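Local coordinates for protein UDP-glucose 6-dehydrogenase (Pyrobaculum islandicum, PDB 3VTF) that probably oxidises UDP-glucose to UDP-glucuronate with two molecules of NAD+, and binds UDP-glucose, at residues 341-344 with 345-349; 389-393 with 394-398. All coordinates share one frame; numbering follows the deposited sequence.

Both contacts fall in the UDP binding domain, which is built on a parallel sheet with strand 335-339 in its interior and strand 389-390 at one edge. Interaction 1 comes first along the chain, in the loop between strand 335-339 and helix 354-364. Interaction 2 follows it, where strand 389-390 gives way to helix 394-400. Their centres are about 17 Å apart and their nearest atoms about 5 Å, without touching. Interaction 1 is therefore part of the ligand pocket, where 341-344 with 345-349 shapes a turn that grips UDP-glucose, whereas interaction 2, 389-393 with 394-398, forms the start of helix 394-400, away from the UDP-glucose site.

Interaction 1: 341-344 with 345-349; sequences LAFK and PNTDD. With UPG (uridine-5'-diphosphate-glucose), chain B.
Phe343 and Asp349 close a loop of seven residues that follows strand 335-339 of the parallel α/β sheet in the UDP binding domain, a place where such folds commonly meet a ligand. The closing bond runs from Phe343 N to Asp349 O (2.9 Å), with 155° at the hydrogen. The same carbonyl also receives a CH···O contact from Ala342 CA, 3.3 Å from Asp349 O, so two donors converge on one oxygen.

Asp349 O further lies at the edge of the Phe343 ring, in its plane. The Asp349 carboxylate is turned steeply to that ring, the two planes 72° apart, and OD2 stands 3.7 Å from Phe343 CE2; OD2 also forms a salt bridge with Arg351. Lys344 CG sits over the centre of one face of the Phe343 ring, 3.7 Å above the plane. Chi1 of 58° tucks Lys344 CG in over its own backbone, and the extended chain then carries NZ to the diphosphate. NZ thus comes within 2.6 Å of UPG O2A while also donating to Glu179 O, two bonds that fix the ammonium group.

At the turn, Thr347 reaches back across the Lys344 chain at about a right angle, and its OG1 donates a weak hydrogen bond to Lys344 O at 3.2 Å. Thr347 O, by contrast, is buried without a polar partner. Backbone and ring both serve the nucleotide: UPG O3A lies in the plane of the Phe343 ring at its edge, and the ribose hydroxyl UPG O3C donates to Phe343 O at 2.8 Å.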
ATOM      1  N   LEU A 341      17.225 -19.085  -9.298  1.00 26.16           N
ATOM      2  CA  LEU A 341      16.147 -20.018  -9.319  1.00 25.17           C
ATOM      3  C   LEU A 341      15.451 -20.001  -7.955  1.00 27.89           C
ATOM      4  O   LEU A 341      14.287 -20.357  -7.880  1.00 28.91           O
ATOM      5  CB  LEU A 341      16.687 -21.425  -9.578  1.00 26.23           C
ATOM      6  CG  LEU A 341      17.310 -21.610 -10.953  1.00 29.79           C
ATOM      7  CD1 LEU A 341      18.039 -22.945 -11.069  1.00 27.52           C
ATOM      8  CD2 LEU A 341      16.290 -21.466 -12.087  1.00 28.09           C
ATOM      9  N   ALA A 342      16.185 -19.729  -6.863  1.00 26.33           N
ATOM     10  CA  ALA A 342      15.538 -19.566  -5.546  1.00 28.43           C
ATOM     11  C   ALA A 342      14.480 -18.460  -5.650  1.00 28.66           C
ATOM     12  O   ALA A 342      14.659 -17.512  -6.408  1.00 24.55           O
ATOM     13  CB  ALA A 342      16.548 -19.181  -4.478  1.00 26.69           C
ATOM     14  N   PHE A 343      13.412 -18.522  -4.864  1.00 24.27           N
ATOM     15  CA  PHE A 343      12.300 -17.567  -5.026  1.00 28.32           C
ATOM     16  C   PHE A 343      12.653 -16.181  -4.499  1.00 29.35           C
ATOM     17  O   PHE A 343      12.026 -15.179  -4.862  1.00 27.23           O
ATOM     18  CB  PHE A 343      11.020 -18.097  -4.329  1.00 24.53           C
ATOM     19  CG  PHE A 343      10.891 -17.767  -2.861  1.00 25.60           C
ATOM     20  CD1 PHE A 343      10.176 -16.680  -2.454  1.00 26.47           C
ATOM     21  CD2 PHE A 343      11.377 -18.624  -1.914  1.00 30.76           C
ATOM     22  CE1 PHE A 343       9.954 -16.408  -1.113  1.00 31.35           C
ATOM     23  CE2 PHE A 343      11.190 -18.372  -0.565  1.00 34.07           C
ATOM     24  CZ  PHE A 343      10.477 -17.271  -0.151  1.00 30.84           C
ATOM     25  N   LYS A 344      13.684 -16.134  -3.669  1.00 26.95           N
ATOM     26  CA  LYS A 344      14.348 -14.888  -3.323  1.00 29.57           C
ATOM     27  C   LYS A 344      15.779 -15.210  -2.868  1.00 28.75           C
ATOM     28  O   LYS A 344      16.124 -16.412  -2.741  1.00 34.19           O
ATOM     29  CB  LYS A 344      13.638 -14.185  -2.205  1.00 28.00           C
ATOM     30  CG  LYS A 344      13.529 -15.053  -0.944  1.00 30.60           C
ATOM     31  CD  LYS A 344      12.921 -14.165   0.089  1.00 38.20           C
ATOM     32  CE  LYS A 344      13.239 -14.726   1.447  1.00 39.59           C
ATOM     33  NZ  LYS A 344      12.474 -13.896   2.412  1.00 46.36           N
ATOM     34  N   PRO A 345      16.635 -14.158  -2.656  1.00 31.65           N
ATOM     35  CA  PRO A 345      18.018 -14.432  -2.275  1.00 30.80           C
ATOM     36  C   PRO A 345      18.148 -15.093  -0.892  1.00 35.06           C
ATOM     37  O   PRO A 345      17.318 -14.893   0.004  1.00 29.08           O
ATOM     38  CB  PRO A 345      18.660 -13.016  -2.205  1.00 31.51           C
ATOM     39  CG  PRO A 345      17.830 -12.177  -3.159  1.00 33.25           C
ATOM     40  CD  PRO A 345      16.426 -12.686  -2.850  1.00 33.03           C
ATOM     41  N   ASN A 346      19.215 -15.879  -0.741  1.00 41.60           N
ATOM     42  CA  ASN A 346      19.510 -16.467   0.550  1.00 45.87           C
ATOM     43  C   ASN A 346      18.483 -17.535   1.065  1.00 43.96           C
ATOM     44  O   ASN A 346      18.063 -17.559   2.255  1.00 44.07           O
ATOM     45  CB  ASN A 346      19.758 -15.368   1.569  1.00 43.55           C
ATOM     46  CG  ASN A 346      20.746 -15.827   2.614  1.00 55.26           C
ATOM     47  OD1 ASN A 346      21.632 -16.679   2.317  1.00 50.94           O
ATOM     48  ND2 ASN A 346      20.585 -15.348   3.852  1.00 53.75           N
ATOM     49  N   THR A 347      18.040 -18.368   0.125  1.00 40.11           N
ATOM     50  CA  THR A 347      17.281 -19.567   0.480  1.00 42.13           C
ATOM     51  C   THR A 347      17.602 -20.504  -0.631  1.00 38.78           C
ATOM     52  O   THR A 347      18.174 -20.121  -1.693  1.00 39.19           O
ATOM     53  CB  THR A 347      15.753 -19.377   0.457  1.00 44.72           C
ATOM     54  OG1 THR A 347      15.398 -18.854  -0.831  1.00 40.70           O
ATOM     55  CG2 THR A 347      15.232 -18.385   1.517  1.00 43.14           C
ATOM     56  N   ASP A 348      17.203 -21.757  -0.425  1.00 40.16           N
ATOM     57  CA  ASP A 348      17.360 -22.741  -1.466  1.00 39.23           C
ATOM     58  C   ASP A 348      15.970 -23.198  -1.953  1.00 41.11           C
ATOM     59  O   ASP A 348      15.844 -24.005  -2.881  1.00 43.30           O
ATOM     60  CB  ASP A 348      18.295 -23.905  -1.066  1.00 48.13           C
ATOM     61  CG  ASP A 348      17.747 -24.747   0.077  1.00 53.95           C
ATOM     62  OD1 ASP A 348      17.015 -24.183   0.899  1.00 44.26           O
ATOM     63  OD2 ASP A 348      18.070 -25.974   0.144  1.00 52.69           O
ATOM     64  N   ASP A 349      14.966 -22.593  -1.374  1.00 36.83           N
ATOM     65  CA  ASP A 349      13.550 -22.797  -1.732  1.00 34.82           C
ATOM     66  C   ASP A 349      13.219 -22.295  -3.152  1.00 34.08           C
ATOM     67  O   ASP A 349      13.411 -21.088  -3.454  1.00 32.67           O
ATOM     68  CB  ASP A 349      12.709 -22.022  -0.671  1.00 29.09           C
ATOM     69  CG  ASP A 349      11.235 -22.330  -0.735  1.00 30.81           C
ATOM     70  OD1 ASP A 349      10.764 -22.933  -1.710  1.00 34.02           O
ATOM     71  OD2 ASP A 349      10.524 -21.957   0.221  1.00 32.82           O
TER
HETATM   72  N1  UPG B1001       9.460  -9.480  -3.664  1.00 23.90           N
HETATM   73  C2  UPG B1001       9.369  -8.589  -4.774  1.00 23.29           C
HETATM   74  N3  UPG B1001       9.521  -7.279  -4.566  1.00 22.31           N
HETATM   75  C4  UPG B1001       9.689  -6.796  -3.278  1.00 24.34           C
HETATM   76  C5  UPG B1001       9.759  -7.654  -2.126  1.00 23.78           C
HETATM   77  C6  UPG B1001       9.590  -9.030  -2.380  1.00 22.90           C
HETATM   78  O2  UPG B1001       9.177  -9.012  -5.958  1.00 22.06           O
HETATM   79  O4  UPG B1001       9.776  -5.532  -3.120  1.00 22.33           O
HETATM   80  C1C UPG B1001       9.252 -10.909  -3.993  1.00 22.68           C
HETATM   81  C2C UPG B1001      10.410 -11.734  -3.465  1.00 25.70           C
HETATM   82  O2C UPG B1001      11.464 -11.859  -4.417  1.00 23.54           O
HETATM   83  C3C UPG B1001       9.740 -13.100  -3.199  1.00 25.06           C
HETATM   84  C4C UPG B1001       8.309 -12.743  -2.797  1.00 21.74           C
HETATM   85  O4C UPG B1001       8.152 -11.356  -3.167  1.00 23.46           O
HETATM   86  O3C UPG B1001       9.611 -13.817  -4.456  1.00 24.60           O
HETATM   87  C5C UPG B1001       8.043 -12.876  -1.278  1.00 26.48           C
HETATM   88  O5C UPG B1001       9.172 -12.322  -0.591  1.00 26.47           O
HETATM   89  PA  UPG B1001       9.205 -12.339   1.095  1.00 30.73           P
HETATM   90  O1A UPG B1001       8.038 -11.473   1.672  1.00 25.13           O
HETATM   91  O2A UPG B1001      10.678 -12.160   1.542  1.00 33.07           O
HETATM   92  O3A UPG B1001       9.056 -13.927   1.313  1.00 29.60           O
HETATM   93  PB  UPG B1001       8.229 -14.814   2.419  1.00 31.34           P
HETATM   94  O1B UPG B1001       9.243 -15.611   3.200  1.00 32.13           O
HETATM   95  O2B UPG B1001       7.350 -15.553   1.380  1.00 33.54           O
HETATM   96  O3B UPG B1001       7.495 -13.890   3.492  1.00 28.67           O
HETATM   97  C1' UPG B1001       6.076 -13.572   3.356  1.00 28.03           C
HETATM   98  C2' UPG B1001       5.813 -12.359   4.222  1.00 26.37           C
HETATM   99  C3' UPG B1001       5.911 -12.796   5.703  1.00 27.25           C
HETATM  100  C4' UPG B1001       4.901 -13.948   5.919  1.00 28.37           C
HETATM  101  C5' UPG B1001       5.378 -15.178   5.047  1.00 27.96           C
HETATM  102  C6' UPG B1001       4.478 -16.433   5.077  1.00 27.79           C
HETATM  103  O2' UPG B1001       6.986 -11.537   3.847  1.00 25.44           O
HETATM  104  O3' UPG B1001       5.582 -11.669   6.490  1.00 25.38           O
HETATM  105  O4' UPG B1001       5.005 -14.344   7.304  1.00 29.95           O
HETATM  106  O5' UPG B1001       5.229 -14.672   3.690  1.00 31.91           O
HETATM  107  O6' UPG B1001       3.104 -16.045   5.321  1.00 23.12           O

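Interaction 2: 389-393 with 394-398; sequences TYVED and PQALL
Asp393 is the N-cap of helix 394-400, a local contact where the chain leaves edge strand 389-390 of the parallel sheet and turns into the helix. The evidence is a bond from Gln395 N to Asp393 OD1 (2.9 Å); the oxygen is met on its anti side, with the donor 28° out of the carboxylate plane. With CG anti to the backbone N (chi1 -176°), Asp393 OD1 is brought to the N-H of Gln395 in the first helical turn, where its negative charge probably suits the helix end. The main chain adds an i to i+4 helical bond: Leu397 N donates to Asp393 O at 2.9 Å.

Carbon contacts accompany the cap. Val391 CG1 lies 3.8 Å from Leu397 CB, the two side chains crossing at about a right angle, and Ala396 CB rests 3.6 Å from Asp393 CB. Pro394 fills the first helical position and packs on Leu339 and His372 of the sheet. A glycine here would probably open a gap against Leu339 and His372 and set the backbone beside the cap free to turn. This strand-to-helix corner begins a β-α-β crossover, leading from strand 389-390 to strand 403-406, as is typical of a Rossmann-like fold.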
ATOM      1  N   THR A 389      20.386 -27.172 -18.732  1.00 38.80           N
ATOM      2  CA  THR A 389      21.750 -27.338 -18.259  1.00 36.46           C
ATOM      3  C   THR A 389      21.966 -26.531 -17.007  1.00 37.46           C
ATOM      4  O   THR A 389      21.679 -25.307 -16.976  1.00 38.76           O
ATOM      5  CB  THR A 389      22.786 -26.923 -19.357  1.00 34.46           C
ATOM      6  OG1 THR A 389      22.415 -27.540 -20.598  1.00 37.63           O
ATOM      7  CG2 THR A 389      24.260 -27.260 -18.967  1.00 36.44           C
ATOM      8  N   TYR A 390      22.510 -27.198 -15.986  1.00 36.26           N
ATOM      9  CA  TYR A 390      22.891 -26.542 -14.753  1.00 36.48           C
ATOM     10  C   TYR A 390      24.357 -26.082 -14.809  1.00 42.95           C
ATOM     11  O   TYR A 390      25.247 -26.908 -14.949  1.00 43.27           O
ATOM     12  CB  TYR A 390      22.668 -27.474 -13.580  1.00 40.59           C
ATOM     13  CG  TYR A 390      21.260 -27.937 -13.537  1.00 40.32           C
ATOM     14  CD1 TYR A 390      20.857 -28.991 -14.305  1.00 40.58           C
ATOM     15  CD2 TYR A 390      20.296 -27.245 -12.772  1.00 43.06           C
ATOM     16  CE1 TYR A 390      19.520 -29.405 -14.309  1.00 44.94           C
ATOM     17  CE2 TYR A 390      18.948 -27.623 -12.781  1.00 41.57           C
ATOM     18  CZ  TYR A 390      18.564 -28.730 -13.522  1.00 43.72           C
ATOM     19  OH  TYR A 390      17.247 -29.134 -13.580  1.00 38.48           O
ATOM     20  N   VAL A 391      24.617 -24.784 -14.636  1.00 38.95           N
ATOM     21  CA  VAL A 391      25.967 -24.235 -14.712  1.00 40.06           C
ATOM     22  C   VAL A 391      26.498 -23.838 -13.335  1.00 38.88           C
ATOM     23  O   VAL A 391      25.900 -23.049 -12.601  1.00 40.28           O
ATOM     24  CB  VAL A 391      26.010 -23.034 -15.703  1.00 41.44           C
ATOM     25  CG1 VAL A 391      27.405 -22.448 -15.825  1.00 40.32           C
ATOM     26  CG2 VAL A 391      25.541 -23.487 -17.061  1.00 40.41           C
ATOM     27  N   GLU A 392      27.665 -24.351 -12.960  1.00 36.29           N
ATOM     28  CA  GLU A 392      28.150 -24.066 -11.620  1.00 37.12           C
ATOM     29  C   GLU A 392      28.615 -22.619 -11.444  1.00 34.09           C
ATOM     30  O   GLU A 392      28.567 -22.072 -10.345  1.00 32.44           O
ATOM     31  CB  GLU A 392      29.296 -25.059 -11.224  1.00 43.10           C
ATOM     32  CG  GLU A 392      28.927 -26.511 -11.514  1.00 52.59           C
ATOM     33  CD  GLU A 392      27.682 -26.999 -10.716  1.00 65.83           C
ATOM     34  OE1 GLU A 392      27.554 -26.601  -9.539  1.00 65.54           O
ATOM     35  OE2 GLU A 392      26.808 -27.756 -11.250  1.00 61.51           O
ATOM     36  N   ASP A 393      29.161 -22.038 -12.497  1.00 35.19           N
ATOM     37  CA  ASP A 393      29.794 -20.672 -12.374  1.00 43.04           C
ATOM     38  C   ASP A 393      28.905 -19.658 -13.145  1.00 33.08           C
ATOM     39  O   ASP A 393      28.706 -19.814 -14.343  1.00 37.58           O
ATOM     40  CB  ASP A 393      31.183 -20.705 -12.991  1.00 41.17           C
ATOM     41  CG  ASP A 393      31.943 -19.387 -12.826  1.00 52.48           C
ATOM     42  OD1 ASP A 393      31.371 -18.259 -12.765  1.00 46.85           O
ATOM     43  OD2 ASP A 393      33.173 -19.505 -12.765  1.00 57.54           O
ATOM     44  N   PRO A 394      28.368 -18.653 -12.456  1.00 33.03           N
ATOM     45  CA  PRO A 394      27.398 -17.743 -13.145  1.00 32.98           C
ATOM     46  C   PRO A 394      28.065 -16.950 -14.276  1.00 33.76           C
ATOM     47  O   PRO A 394      27.412 -16.667 -15.294  1.00 36.42           O
ATOM     48  CB  PRO A 394      26.899 -16.851 -12.012  1.00 31.52           C
ATOM     49  CG  PRO A 394      28.049 -16.837 -11.050  1.00 35.40           C
ATOM     50  CD  PRO A 394      28.700 -18.194 -11.118  1.00 27.48           C
ATOM     51  N   GLN A 395      29.373 -16.645 -14.140  1.00 35.88           N
ATOM     52  CA  GLN A 395      30.111 -15.945 -15.227  1.00 34.01           C
ATOM     53  C   GLN A 395      30.204 -16.835 -16.442  1.00 35.05           C
ATOM     54  O   GLN A 395      30.000 -16.408 -17.604  1.00 36.11           O
ATOM     55  CB  GLN A 395      31.521 -15.416 -14.779  1.00 35.97           C
ATOM     56  CG  GLN A 395      32.146 -14.499 -15.860  1.00 37.40           C
ATOM     57  CD  GLN A 395      31.278 -13.263 -16.147  1.00 31.18           C
ATOM     58  OE1 GLN A 395      31.077 -12.461 -15.292  1.00 29.12           O
ATOM     59  NE2 GLN A 395      30.789 -13.130 -17.359  1.00 32.28           N
ATOM     60  N   ALA A 396      30.506 -18.118 -16.172  1.00 39.92           N
ATOM     61  CA  ALA A 396      30.580 -19.120 -17.204  1.00 35.76           C
ATOM     62  C   ALA A 396      29.229 -19.258 -17.888  1.00 34.84           C
ATOM     63  O   ALA A 396      29.148 -19.482 -19.101  1.00 35.63           O
ATOM     64  CB  ALA A 396      31.014 -20.456 -16.605  1.00 40.14           C
ATOM     65  N   LEU A 397      28.151 -19.144 -17.111  1.00 36.70           N
ATOM     66  CA  LEU A 397      26.790 -19.163 -17.733  1.00 34.90           C
ATOM     67  C   LEU A 397      26.656 -17.949 -18.691  1.00 31.33           C
ATOM     68  O   LEU A 397      26.244 -18.098 -19.829  1.00 35.53           O
ATOM     69  CB  LEU A 397      25.677 -19.148 -16.649  1.00 35.20           C
ATOM     70  CG  LEU A 397      24.225 -19.008 -17.187  1.00 39.93           C
ATOM     71  CD1 LEU A 397      23.196 -19.640 -16.214  1.00 35.97           C
ATOM     72  CD2 LEU A 397      23.897 -17.500 -17.449  1.00 33.32           C
ATOM     73  N   LEU A 398      27.012 -16.745 -18.231  1.00 34.81           N
ATOM     74  CA  LEU A 398      26.895 -15.555 -19.123  1.00 33.27           C
ATOM     75  C   LEU A 398      27.699 -15.719 -20.415  1.00 34.50           C
ATOM     76  O   LEU A 398      27.226 -15.420 -21.526  1.00 35.54           O
ATOM     77  CB  LEU A 398      27.394 -14.325 -18.389  1.00 36.89           C
ATOM     78  CG  LEU A 398      26.576 -13.808 -17.226  1.00 29.78           C
ATOM     79  CD1 LEU A 398      27.218 -12.600 -16.596  1.00 33.74           C
ATOM     80  CD2 LEU A 398      25.222 -13.447 -17.863  1.00 30.21           C
TER